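Local coordinates for protein beta-mannosidase (Trichoderma harzianum, PDB 4CVU) that probably hydrolyses terminal beta-linked mannose residues of mannosides and mannooligosaccharides, as a secreted fungal enzyme of glycoside hydrolase family 2, at residues N86-S91 with S153-S158; Q56-L61 with P204-V209; V118-H123 with S148-S153; G111-A116 with D129-Q134. All blocks are in the same frame, centred on the assembly; numbering follows the deposited sequence.

Interaction 1: N86-S91 with S153-S158; sequences NWTYTS and SINFGS. With NAG (2-acetamido-2-deoxy-beta-D-glucopyranose), chain C.
Asn155 extends CG away from its own backbone N (chi1 -178°), whereas Asn86 turns CG back beside its N (chi1 -72°), and these two rotations bring the carboxamides together next to Thr88. Asn86 ND2 donates to Asn155 OD1 at 3.0 Å; the acceptor lies close to the Asn86 amide plane, but the donor approaches OD1 from above the carbonyl plane. That same ND2 is the glycosylation point, bonded to NAG C1 at 1.4 Å in the sequon Asn86-Trp87-Thr88. Asn155 also holds the sugar directly: its ND2 reaches the N-acetyl oxygen O7 at 2.8 Å along a nearly straight bond (168°), and NAG O6 donates to its backbone O at 2.9 Å. With an alanine here, the Asn86 amide would probably be left without its acceptor and O7 without its donor, leaving the first sugar less firmly held on that side. Asn86 OD1 accepts from a water that also takes the N-H of Ser158, the N-cap residue of helix 159-168.

Beneath the amides, strands 87-91 and 152-156 run antiparallel as neighbours in a sheet of the galactose-binding-like beta-sandwich. Trp87 with Phe156 and Tyr89 with Ile154 are the hydrogen-bonded pairs. On their face of the sheet, Tyr89 CD1 meets Phe156 CE2 at 3.6 Å, the rings meeting obliquely, while Tyr89 OH bonds to Asp60. One sheet thus offers a largely apolar face to the domain interior and a polar face to its glycan, whose first sugar is held by hydrogen bonds as well as by its covalent link.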
# COMPACT_ATOMS: atom_id res chain seq x y z
N ASN A 86 -26.31 -9.77 -7.76
CA ASN A 86 -26.11 -11.14 -8.26
C ASN A 86 -24.86 -11.36 -9.10
O ASN A 86 -24.45 -10.50 -9.82
CB ASN A 86 -27.29 -11.61 -9.13
CG ASN A 86 -28.56 -11.91 -8.33
OD1 ASN A 86 -28.87 -11.23 -7.40
ND2 ASN A 86 -29.27 -12.93 -8.73
N TRP A 87 -24.28 -12.53 -8.99
CA TRP A 87 -23.16 -12.94 -9.84
C TRP A 87 -23.48 -14.28 -10.45
O TRP A 87 -23.86 -15.20 -9.76
CB TRP A 87 -21.84 -13.01 -9.02
CG TRP A 87 -21.48 -11.66 -8.57
CD1 TRP A 87 -21.91 -11.05 -7.42
CD2 TRP A 87 -20.74 -10.68 -9.30
NE1 TRP A 87 -21.44 -9.77 -7.37
CE2 TRP A 87 -20.72 -9.51 -8.51
CE3 TRP A 87 -20.07 -10.69 -10.53
CZ2 TRP A 87 -20.05 -8.34 -8.91
CZ3 TRP A 87 -19.39 -9.55 -10.92
CH2 TRP A 87 -19.38 -8.38 -10.11
N THR A 88 -23.27 -14.42 -11.74
CA THR A 88 -23.59 -15.65 -12.41
C THR A 88 -22.34 -16.28 -12.97
O THR A 88 -21.57 -15.62 -13.72
CB THR A 88 -24.66 -15.42 -13.51
OG1 THR A 88 -25.89 -15.00 -12.90
CG2 THR A 88 -24.89 -16.67 -14.33
N TYR A 89 -22.15 -17.55 -12.61
CA TYR A 89 -21.07 -18.41 -13.15
C TYR A 89 -21.62 -19.21 -14.34
O TYR A 89 -22.54 -20.01 -14.18
CB TYR A 89 -20.55 -19.36 -12.06
CG TYR A 89 -19.55 -18.69 -11.12
CD1 TYR A 89 -19.94 -17.73 -10.20
CD2 TYR A 89 -18.20 -19.04 -11.16
CE1 TYR A 89 -19.02 -17.11 -9.37
CE2 TYR A 89 -17.28 -18.46 -10.32
CZ TYR A 89 -17.68 -17.49 -9.43
OH TYR A 89 -16.72 -16.88 -8.61
N THR A 90 -21.06 -19.00 -15.53
CA THR A 90 -21.57 -19.66 -16.75
C THR A 90 -20.45 -20.42 -17.43
O THR A 90 -19.40 -19.85 -17.68
CB THR A 90 -22.10 -18.61 -17.73
OG1 THR A 90 -23.12 -17.86 -17.08
CG2 THR A 90 -22.65 -19.26 -19.01
N SER A 91 -20.71 -21.69 -17.76
CA SER A 91 -19.76 -22.50 -18.54
C SER A 91 -19.86 -22.26 -20.03
O SER A 91 -20.87 -21.76 -20.52
CB SER A 91 -19.96 -24.00 -18.30
OG SER A 91 -21.01 -24.53 -19.09
N SER A 153 -25.21 -22.91 -15.99
CA SER A 153 -25.07 -21.61 -15.38
C SER A 153 -25.63 -21.65 -13.97
O SER A 153 -26.61 -22.36 -13.71
CB SER A 153 -25.75 -20.52 -16.20
OG SER A 153 -27.14 -20.52 -15.99
N ILE A 154 -24.99 -20.88 -13.09
CA ILE A 154 -25.36 -20.80 -11.69
C ILE A 154 -25.47 -19.34 -11.27
O ILE A 154 -24.45 -18.63 -11.08
CB ILE A 154 -24.35 -21.55 -10.78
CG1 ILE A 154 -23.96 -22.89 -11.41
CG2 ILE A 154 -24.95 -21.77 -9.40
CD1 ILE A 154 -22.85 -23.60 -10.67
N ASN A 155 -26.68 -18.85 -11.13
CA ASN A 155 -26.92 -17.45 -10.82
C ASN A 155 -27.02 -17.29 -9.31
O ASN A 155 -28.00 -17.73 -8.73
CB ASN A 155 -28.19 -16.98 -11.55
CG ASN A 155 -28.49 -15.51 -11.31
OD1 ASN A 155 -27.81 -14.83 -10.57
ND2 ASN A 155 -29.54 -15.03 -11.96
N PHE A 156 -26.00 -16.68 -8.70
CA PHE A 156 -25.90 -16.51 -7.24
C PHE A 156 -26.52 -15.19 -6.78
O PHE A 156 -26.19 -14.13 -7.31
CB PHE A 156 -24.45 -16.58 -6.76
CG PHE A 156 -23.79 -17.92 -6.93
CD1 PHE A 156 -23.89 -18.89 -5.94
CD2 PHE A 156 -23.06 -18.22 -8.08
CE1 PHE A 156 -23.28 -20.14 -6.11
CE2 PHE A 156 -22.46 -19.45 -8.24
CZ PHE A 156 -22.57 -20.41 -7.26
N GLY A 157 -27.42 -15.25 -5.80
CA GLY A 157 -28.09 -14.04 -5.30
C GLY A 157 -27.22 -13.12 -4.48
O GLY A 157 -26.14 -13.50 -4.01
N SER A 158 -27.67 -11.88 -4.35
CA SER A 158 -27.21 -10.98 -3.32
C SER A 158 -27.85 -11.46 -2.02
O SER A 158 -29.07 -11.50 -1.93
CB SER A 158 -27.65 -9.56 -3.62
OG SER A 158 -27.34 -8.69 -2.55
C1 NAG C . -30.48 -13.35 -8.15
C2 NAG C . -31.54 -13.43 -9.28
C3 NAG C . -32.84 -14.03 -8.75
C4 NAG C . -32.60 -15.32 -7.97
C5 NAG C . -31.44 -15.17 -6.95
C6 NAG C . -31.06 -16.51 -6.29
C7 NAG C . -31.30 -11.76 -11.01
C8 NAG C . -31.61 -10.39 -11.54
N2 NAG C . -31.81 -12.11 -9.84
O3 NAG C . -33.70 -14.27 -9.85
O4 NAG C . -33.80 -15.63 -7.27
O5 NAG C . -30.29 -14.63 -7.57
O6 NAG C . -30.40 -17.38 -7.20
O7 NAG C . -30.59 -12.50 -11.66
O HOH W 1 -30.41 -11.05 -4.94

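Interaction 2: Q56-L61 with P204-V209; sequences QAHLDL and PAFSPV
Gln56 and Pro208 lie side by side where helix 57-63 of the galactose-binding-like domain starts against the loop leading to strand 215-221. Gln56 occupies the N-cap position. Its CB rests on the carbonyl oxygen of Val209, 3.3 Å from O, and CG stays over the same carbonyl at 3.7 Å from Val209 O. With the chain extended beyond CG, the amide then runs along the proline ring: CD packs on Pro208 CB at 3.7 Å, OE1 also lies nearest to Pro208 CB, and the tip atom NE2 meets Pro208 CG at 3.7 Å. Beyond the ring NE2 makes a weak hydrogen bond to Asp113.

Val209 O serves the helix start as well, accepting from Ala57 N at 2.9 Å with the donor almost in line with the C=O bond. The next residue, His58, turns its imidazole to the loop. Phe206 CB sits over one face of that ring, 3.9 Å from His58 NE2, and the two aromatic rings meet obliquely. Phe395, from the loop after strand 380-389, meets both rings, which brings a more distant part of the chain onto this corner. A water completes the join, 2.8 Å from His58 ND1 and accepting from Val209 N at 3.0 Å.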
# COMPACT_ATOMS: atom_id res chain seq x y z
N GLN A 56 -15.13 -17.79 -5.54
CA GLN A 56 -16.17 -16.84 -5.26
C GLN A 56 -15.89 -15.56 -6.04
O GLN A 56 -14.77 -15.29 -6.39
CB GLN A 56 -16.21 -16.54 -3.76
CG GLN A 56 -16.70 -17.69 -2.90
CD GLN A 56 -16.19 -17.60 -1.45
OE1 GLN A 56 -15.09 -17.12 -1.21
NE2 GLN A 56 -17.01 -18.06 -0.48
N ALA A 57 -16.92 -14.77 -6.30
CA ALA A 57 -16.83 -13.64 -7.20
C ALA A 57 -15.77 -12.60 -6.84
O ALA A 57 -15.06 -12.12 -7.74
CB ALA A 57 -18.21 -12.98 -7.36
N HIS A 58 -15.62 -12.26 -5.55
CA HIS A 58 -14.52 -11.37 -5.12
C HIS A 58 -13.17 -11.86 -5.65
O HIS A 58 -12.35 -11.05 -6.14
CB HIS A 58 -14.43 -11.26 -3.61
CG HIS A 58 -15.60 -10.59 -3.00
ND1 HIS A 58 -16.82 -11.22 -2.87
CD2 HIS A 58 -15.74 -9.36 -2.46
CE1 HIS A 58 -17.67 -10.39 -2.30
NE2 HIS A 58 -17.04 -9.25 -2.05
N LEU A 59 -12.94 -13.16 -5.57
CA LEU A 59 -11.63 -13.68 -5.98
C LEU A 59 -11.44 -13.59 -7.51
O LEU A 59 -10.36 -13.29 -7.96
CB LEU A 59 -11.39 -15.12 -5.47
CG LEU A 59 -11.55 -15.31 -3.95
CD1 LEU A 59 -11.39 -16.80 -3.63
CD2 LEU A 59 -10.60 -14.42 -3.15
N ASP A 60 -12.49 -13.84 -8.28
CA ASP A 60 -12.36 -13.82 -9.76
C ASP A 60 -12.26 -12.38 -10.28
O ASP A 60 -11.51 -12.10 -11.24
CB ASP A 60 -13.50 -14.59 -10.42
CG ASP A 60 -13.47 -16.08 -10.09
OD1 ASP A 60 -12.41 -16.61 -9.73
OD2 ASP A 60 -14.53 -16.72 -10.18
N LEU A 61 -12.99 -11.45 -9.63
CA LEU A 61 -12.86 -10.01 -9.84
C LEU A 61 -11.45 -9.46 -9.52
O LEU A 61 -10.92 -8.65 -10.27
CB LEU A 61 -13.89 -9.24 -9.00
CG LEU A 61 -15.37 -9.38 -9.43
CD1 LEU A 61 -16.30 -8.85 -8.35
CD2 LEU A 61 -15.64 -8.70 -10.75
N PRO A 204 -14.00 -8.84 8.46
CA PRO A 204 -14.78 -8.02 7.54
C PRO A 204 -16.07 -8.71 7.11
O PRO A 204 -16.32 -9.91 7.47
CB PRO A 204 -13.83 -7.87 6.32
CG PRO A 204 -13.07 -9.17 6.32
CD PRO A 204 -12.92 -9.59 7.77
N ALA A 205 -16.88 -8.00 6.34
CA ALA A 205 -18.17 -8.49 5.92
C ALA A 205 -18.30 -8.46 4.42
O ALA A 205 -19.01 -7.59 3.89
CB ALA A 205 -19.26 -7.62 6.52
N PHE A 206 -17.66 -9.42 3.75
CA PHE A 206 -17.65 -9.42 2.28
C PHE A 206 -18.82 -10.13 1.61
O PHE A 206 -19.03 -9.96 0.40
CB PHE A 206 -16.30 -9.97 1.76
CG PHE A 206 -15.15 -9.03 2.01
CD1 PHE A 206 -15.19 -7.73 1.51
CD2 PHE A 206 -14.05 -9.42 2.76
CE1 PHE A 206 -14.16 -6.85 1.76
CE2 PHE A 206 -13.02 -8.53 3.01
CZ PHE A 206 -13.08 -7.26 2.49
N SER A 207 -19.55 -10.94 2.39
CA SER A 207 -20.65 -11.77 1.89
C SER A 207 -20.38 -12.33 0.48
O SER A 207 -21.18 -12.09 -0.44
CB SER A 207 -21.95 -10.96 1.85
OG SER A 207 -22.98 -11.76 1.31
N PRO A 208 -19.33 -13.15 0.35
CA PRO A 208 -18.96 -13.71 -0.95
C PRO A 208 -19.92 -14.80 -1.40
O PRO A 208 -20.69 -15.37 -0.57
CB PRO A 208 -17.57 -14.27 -0.68
CG PRO A 208 -17.62 -14.68 0.77
CD PRO A 208 -18.37 -13.52 1.39
N VAL A 209 -19.94 -15.03 -2.71
CA VAL A 209 -20.83 -16.03 -3.31
C VAL A 209 -20.09 -16.71 -4.43
O VAL A 209 -19.20 -16.11 -5.04
CB VAL A 209 -22.15 -15.47 -3.87
CG1 VAL A 209 -22.99 -14.85 -2.74
CG2 VAL A 209 -21.92 -14.44 -4.96
O HOH W 2 -18.70 -12.74 -4.23

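Interaction 3: V118-H123 with S148-S153; sequences VKFCDH and SDPVLS. With MAN (alpha-D-mannopyranose), chain B.
Lys119 and Ser153 form an antiparallel hydrogen-bonded pair, with Lys119 N giving to Ser153 O at 2.8 Å and Ser153 N returning to Lys119 O, and Cys121 N continues the ladder to Val151 O. Phe120 and Leu152 make the next, non-hydrogen-bonded pair, both directed to the buried side. Phe120 carries CG opposite its backbone N (chi1 -167°), which swings the ring across to Pro150. Proline CB lies over the ring face in a CH-pi contact, 3.8 Å from the Phe120 centroid, while Pro150 CG comes 3.3 Å from Phe120 CZ. Alongside, Leu152 CD1 touches Val118 CG1 at 3.8 Å.

The contact belongs to the domain's beta-sandwich: Val118 and Leu152 also pack on Leu107 of strand 103-109 in the facing sheet, and Phe120 and Pro150 on Leu143 of helix 140-145. A serine in place of Phe120 would probably open a gap beside Pro150, which would lose the ring against its CB and CG. Strand 116-120 then reverses into strand 123-126 through a type I' turn from Phe120 to His123. Cys121, in the turn, is tied by a disulfide to Cys146, just after helix 140-145. On the opposite face Ser153 OG lies 3.5 Å from Lys119 CB.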
# COMPACT_ATOMS: atom_id res chain seq x y z
N VAL A 118 -29.74 -22.83 -10.46
CA VAL A 118 -28.94 -23.67 -11.35
C VAL A 118 -29.74 -23.93 -12.63
O VAL A 118 -30.92 -24.31 -12.56
CB VAL A 118 -28.59 -25.01 -10.67
CG1 VAL A 118 -27.68 -25.84 -11.56
CG2 VAL A 118 -27.95 -24.79 -9.31
N LYS A 119 -29.10 -23.72 -13.78
CA LYS A 119 -29.70 -23.96 -15.08
C LYS A 119 -28.81 -24.84 -15.94
O LYS A 119 -27.60 -24.67 -15.99
CB LYS A 119 -29.94 -22.66 -15.85
CG LYS A 119 -31.10 -21.83 -15.36
CD LYS A 119 -31.43 -20.73 -16.35
CE LYS A 119 -32.24 -19.63 -15.70
NZ LYS A 119 -33.00 -18.81 -16.69
N PHE A 120 -29.44 -25.77 -16.66
CA PHE A 120 -28.74 -26.68 -17.54
C PHE A 120 -29.51 -26.70 -18.86
O PHE A 120 -30.70 -27.05 -18.91
CB PHE A 120 -28.63 -28.07 -16.90
CG PHE A 120 -27.66 -28.99 -17.59
CD1 PHE A 120 -26.31 -28.88 -17.36
CD2 PHE A 120 -28.10 -29.94 -18.49
CE1 PHE A 120 -25.40 -29.71 -17.99
CE2 PHE A 120 -27.19 -30.78 -19.12
CZ PHE A 120 -25.85 -30.67 -18.87
N CYS A 121 -28.81 -26.32 -19.93
CA CYS A 121 -29.43 -26.03 -21.22
C CYS A 121 -30.66 -25.15 -21.05
O CYS A 121 -31.74 -25.48 -21.52
CB CYS A 121 -29.79 -27.33 -21.95
SG CYS A 121 -30.12 -27.06 -23.72
N ASP A 122 -30.52 -24.07 -20.29
CA ASP A 122 -31.57 -23.06 -20.14
C ASP A 122 -32.81 -23.45 -19.28
O ASP A 122 -33.76 -22.71 -19.18
CB ASP A 122 -32.00 -22.59 -21.51
CG ASP A 122 -31.92 -21.11 -21.68
OD1 ASP A 122 -32.07 -20.38 -20.68
OD2 ASP A 122 -31.72 -20.66 -22.82
N HIS A 123 -32.75 -24.61 -18.64
CA HIS A 123 -33.79 -25.07 -17.76
C HIS A 123 -33.40 -24.94 -16.30
O HIS A 123 -32.39 -25.44 -15.93
CB HIS A 123 -34.04 -26.54 -18.06
CG HIS A 123 -34.59 -26.79 -19.43
ND1 HIS A 123 -35.28 -27.92 -19.75
CD2 HIS A 123 -34.57 -26.03 -20.54
CE1 HIS A 123 -35.65 -27.87 -21.01
NE2 HIS A 123 -35.23 -26.73 -21.51
N SER A 148 -27.97 -28.40 -28.74
CA SER A 148 -26.50 -28.46 -28.84
C SER A 148 -25.88 -28.79 -27.46
O SER A 148 -26.59 -29.10 -26.51
CB SER A 148 -25.95 -27.14 -29.40
OG SER A 148 -26.66 -26.02 -28.91
N ASP A 149 -24.55 -28.73 -27.36
CA ASP A 149 -23.84 -28.97 -26.11
C ASP A 149 -24.35 -28.08 -24.97
O ASP A 149 -24.52 -26.88 -25.16
CB ASP A 149 -22.34 -28.75 -26.29
CG ASP A 149 -21.64 -29.91 -27.00
OD1 ASP A 149 -22.33 -30.80 -27.57
OD2 ASP A 149 -20.39 -29.92 -26.99
N PRO A 150 -24.58 -28.66 -23.79
CA PRO A 150 -25.30 -27.91 -22.76
C PRO A 150 -24.42 -26.91 -22.01
O PRO A 150 -23.25 -27.18 -21.74
CB PRO A 150 -25.84 -29.01 -21.84
CG PRO A 150 -24.89 -30.13 -21.98
CD PRO A 150 -24.27 -30.04 -23.35
N VAL A 151 -24.99 -25.75 -21.71
CA VAL A 151 -24.36 -24.74 -20.90
C VAL A 151 -24.95 -24.87 -19.50
O VAL A 151 -26.18 -24.96 -19.32
CB VAL A 151 -24.62 -23.33 -21.47
CG1 VAL A 151 -24.34 -22.24 -20.46
CG2 VAL A 151 -23.78 -23.12 -22.73
N LEU A 152 -24.05 -24.95 -18.52
CA LEU A 152 -24.41 -24.91 -17.11
C LEU A 152 -24.18 -23.50 -16.59
O LEU A 152 -23.08 -22.96 -16.75
CB LEU A 152 -23.54 -25.88 -16.33
CG LEU A 152 -23.66 -25.88 -14.80
CD1 LEU A 152 -25.09 -26.14 -14.34
CD2 LEU A 152 -22.73 -26.95 -14.26
N SER A 153 -25.21 -22.91 -15.99
CA SER A 153 -25.07 -21.61 -15.38
C SER A 153 -25.63 -21.65 -13.97
O SER A 153 -26.61 -22.36 -13.71
CB SER A 153 -25.75 -20.52 -16.20
OG SER A 153 -27.14 -20.52 -15.99
C1 MAN B . -39.86 -24.75 -14.91
C2 MAN B . -39.19 -25.49 -16.06
C3 MAN B . -37.80 -24.91 -16.33
C4 MAN B . -37.91 -23.39 -16.53
C5 MAN B . -38.56 -22.77 -15.29
C6 MAN B . -38.71 -21.26 -15.41
O2 MAN B . -39.99 -25.44 -17.22
O3 MAN B . -37.20 -25.54 -17.44
O4 MAN B . -36.63 -22.84 -16.79
O5 MAN B . -39.83 -23.35 -15.04
O6 MAN B . -39.35 -20.75 -14.24

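Interaction 4: G111-A116 with D129-Q134; sequences GLDTYA and DNQFRQ. With NA (sodium ion), chain D; NAG (2-acetamido-2-deoxy-beta-D-glucopyranose), chain C; MAN (alpha-D-mannopyranose), chain E.
Asp113 and Gln131 lie side by side with carboxylate and amide stacked, their planes 17° apart and Asp113 OD1 3.6 Å from Gln131 OE1. Next to them Thr114 OG1 touches Gln131 CB, and Tyr115 CD1 meets Asp129 CB at 3.7 Å. Between the backbones, Gln131 CA makes a CA-H...O contact with Leu112 O at 3.4 Å.

The polar joins run through waters. One accepts from Leu112 N beside the carbonyl oxygens of Asn130 and Arg133; a second accepts from Asn130 N at 2.9 Å, close to Leu112 O and Thr114 O. A third donates to Asp113 OD2 and is weakly bonded to Gln131 NE2. Thr114 OG1 steadies the carboxylate, donating at 2.7 Å to the anti lone pair of Asp113 OD1, across a cis peptide between the two residues. Farther out, Lys193 forms a salt bridge with Asp113 OD1 and the backbone N of Glu194 bonds Gln131 OE1, which fixes both stacked groups from outside.

At the other end Asp129 OD2 binds a sodium ion at 2.6 Å and accepts from O4 of a glycan mannose at 2.7 Å; that O4 lies at the edge of the Tyr115 ring. Two loops of the galactose-binding-like domain are thus joined mainly through water; the stacked pair is held by its outside partners and a shared water, and Lys193 probably offsets the negative charge of Asp113.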
# COMPACT_ATOMS: atom_id res chain seq x y z
N GLY A 111 -20.54 -27.87 -2.71
CA GLY A 111 -20.87 -26.63 -2.01
C GLY A 111 -21.13 -25.44 -2.91
O GLY A 111 -20.31 -25.13 -3.79
N LEU A 112 -22.28 -24.80 -2.71
CA LEU A 112 -22.63 -23.60 -3.43
C LEU A 112 -23.01 -22.54 -2.40
O LEU A 112 -23.77 -22.81 -1.49
CB LEU A 112 -23.79 -23.84 -4.40
CG LEU A 112 -23.57 -24.91 -5.47
CD1 LEU A 112 -24.91 -25.25 -6.06
CD2 LEU A 112 -22.58 -24.46 -6.55
N ASP A 113 -22.47 -21.34 -2.56
CA ASP A 113 -22.53 -20.31 -1.53
C ASP A 113 -23.23 -19.11 -2.11
O ASP A 113 -22.66 -18.46 -3.00
CB ASP A 113 -21.09 -19.93 -1.13
CG ASP A 113 -21.03 -18.93 0.00
OD1 ASP A 113 -22.03 -18.62 0.68
OD2 ASP A 113 -19.90 -18.45 0.25
N THR A 114 -24.48 -18.81 -1.71
CA THR A 114 -25.42 -19.71 -1.02
C THR A 114 -26.74 -19.89 -1.86
O THR A 114 -26.95 -20.92 -2.47
CB THR A 114 -25.73 -19.20 0.41
OG1 THR A 114 -24.58 -19.39 1.23
CG2 THR A 114 -26.89 -19.95 1.05
N TYR A 115 -27.61 -18.86 -1.87
CA TYR A 115 -28.83 -18.86 -2.68
C TYR A 115 -28.41 -18.80 -4.15
O TYR A 115 -27.70 -17.88 -4.56
CB TYR A 115 -29.73 -17.67 -2.40
CG TYR A 115 -30.26 -17.52 -0.98
CD1 TYR A 115 -31.31 -18.31 -0.52
CD2 TYR A 115 -29.76 -16.55 -0.14
CE1 TYR A 115 -31.80 -18.15 0.79
CE2 TYR A 115 -30.26 -16.36 1.14
CZ TYR A 115 -31.26 -17.17 1.62
OH TYR A 115 -31.73 -16.96 2.92
N ALA A 116 -28.83 -19.80 -4.93
CA ALA A 116 -28.43 -19.91 -6.33
C ALA A 116 -29.61 -20.44 -7.19
O ALA A 116 -30.57 -21.02 -6.69
CB ALA A 116 -27.23 -20.82 -6.46
N ASP A 129 -30.18 -23.47 -1.37
CA ASP A 129 -30.16 -22.40 -0.37
C ASP A 129 -29.46 -22.77 0.93
O ASP A 129 -29.93 -22.44 2.01
CB ASP A 129 -31.59 -21.95 -0.09
CG ASP A 129 -32.46 -23.07 0.48
OD1 ASP A 129 -32.04 -24.25 0.46
OD2 ASP A 129 -33.56 -22.73 0.95
N ASN A 130 -28.34 -23.47 0.81
CA ASN A 130 -27.55 -23.85 1.98
C ASN A 130 -26.10 -24.03 1.61
O ASN A 130 -25.74 -24.95 0.86
CB ASN A 130 -28.10 -25.13 2.64
CG ASN A 130 -27.57 -25.33 4.06
OD1 ASN A 130 -26.37 -25.14 4.34
ND2 ASN A 130 -28.44 -25.76 4.96
N GLN A 131 -25.25 -23.17 2.14
CA GLN A 131 -23.82 -23.27 1.92
C GLN A 131 -23.27 -24.62 2.35
O GLN A 131 -22.32 -25.10 1.76
CB GLN A 131 -23.10 -22.17 2.73
CG GLN A 131 -21.61 -22.13 2.54
CD GLN A 131 -20.89 -20.97 3.25
OE1 GLN A 131 -21.47 -20.10 3.91
NE2 GLN A 131 -19.59 -21.02 3.15
N PHE A 132 -23.85 -25.21 3.40
CA PHE A 132 -23.29 -26.36 4.09
C PHE A 132 -23.83 -27.73 3.60
O PHE A 132 -23.63 -28.74 4.30
CB PHE A 132 -23.60 -26.23 5.60
CG PHE A 132 -23.27 -24.87 6.16
CD1 PHE A 132 -22.04 -24.30 5.92
CD2 PHE A 132 -24.18 -24.21 6.97
CE1 PHE A 132 -21.74 -23.03 6.43
CE2 PHE A 132 -23.88 -22.95 7.49
CZ PHE A 132 -22.66 -22.37 7.24
N ARG A 133 -24.47 -27.76 2.41
CA ARG A 133 -25.07 -28.99 1.85
C ARG A 133 -24.50 -29.38 0.49
O ARG A 133 -24.13 -28.53 -0.31
CB ARG A 133 -26.60 -28.86 1.71
CG ARG A 133 -27.33 -29.00 3.02
CD ARG A 133 -28.81 -28.79 2.92
NE ARG A 133 -29.55 -29.95 2.39
CZ ARG A 133 -30.85 -29.94 2.14
NH1 ARG A 133 -31.57 -28.85 2.36
NH2 ARG A 133 -31.45 -31.04 1.66
N GLN A 134 -24.45 -30.70 0.27
CA GLN A 134 -24.15 -31.27 -1.02
C GLN A 134 -25.46 -31.33 -1.78
O GLN A 134 -26.46 -31.90 -1.27
CB GLN A 134 -23.59 -32.68 -0.86
CG GLN A 134 -23.26 -33.41 -2.15
CD GLN A 134 -22.65 -34.78 -1.86
OE1 GLN A 134 -23.25 -35.58 -1.12
NE2 GLN A 134 -21.49 -35.07 -2.45
NA NA D . -35.44 -24.26 1.87
C1 NAG C . -30.48 -13.35 -8.15
C2 NAG C . -31.54 -13.43 -9.28
C3 NAG C . -32.84 -14.03 -8.75
C4 NAG C . -32.60 -15.32 -7.97
C5 NAG C . -31.44 -15.17 -6.95
C6 NAG C . -31.06 -16.51 -6.29
C7 NAG C . -31.30 -11.76 -11.01
C8 NAG C . -31.61 -10.39 -11.54
N2 NAG C . -31.81 -12.11 -9.84
O3 NAG C . -33.70 -14.27 -9.85
O4 NAG C . -33.80 -15.63 -7.27
O5 NAG C . -30.29 -14.63 -7.57
O6 NAG C . -30.40 -17.38 -7.20
O7 NAG C . -30.59 -12.50 -11.66
C1 MAN E . -38.57 -19.03 1.27
C2 MAN E . -37.96 -18.99 2.67
C3 MAN E . -36.43 -19.06 2.57
C4 MAN E . -36.01 -20.27 1.72
C5 MAN E . -36.68 -20.19 0.35
C6 MAN E . -36.37 -21.39 -0.55
O2 MAN E . -38.43 -20.09 3.44
O3 MAN E . -35.91 -19.16 3.86
O4 MAN E . -34.61 -20.31 1.58
O5 MAN E . -38.09 -20.13 0.52
O6 MAN E . -36.76 -21.14 -1.88
O HOH W 3 -24.08 -25.86 -0.91
O HOH W 4 -26.64 -23.44 -1.48
O HOH W 5 -18.36 -18.41 2.54
O HOH W 6 -35.10 -24.66 -0.23

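Interactions 1 and 3 share strand 152-156, which pairs with strand 87-91 on one edge and strand 116-120 on the other, so both rest on direct backbone ladders. Interaction 3 lies toward the outer end of the domain and is only partly buried; interactions 1, 2 and 4 are buried. Away from the ladders, interaction 4 is joined mainly through water, and interaction 2 by one backbone bond, a water and side-chain packing. These two touch where Val209 packs on the backbone of Asp113, while Tyr115 O bonds Gly157 N to link interaction 4 to interaction 1. Interactions 1 and 4 both touch the same NAG, whereas interaction 2 is purely protein and water.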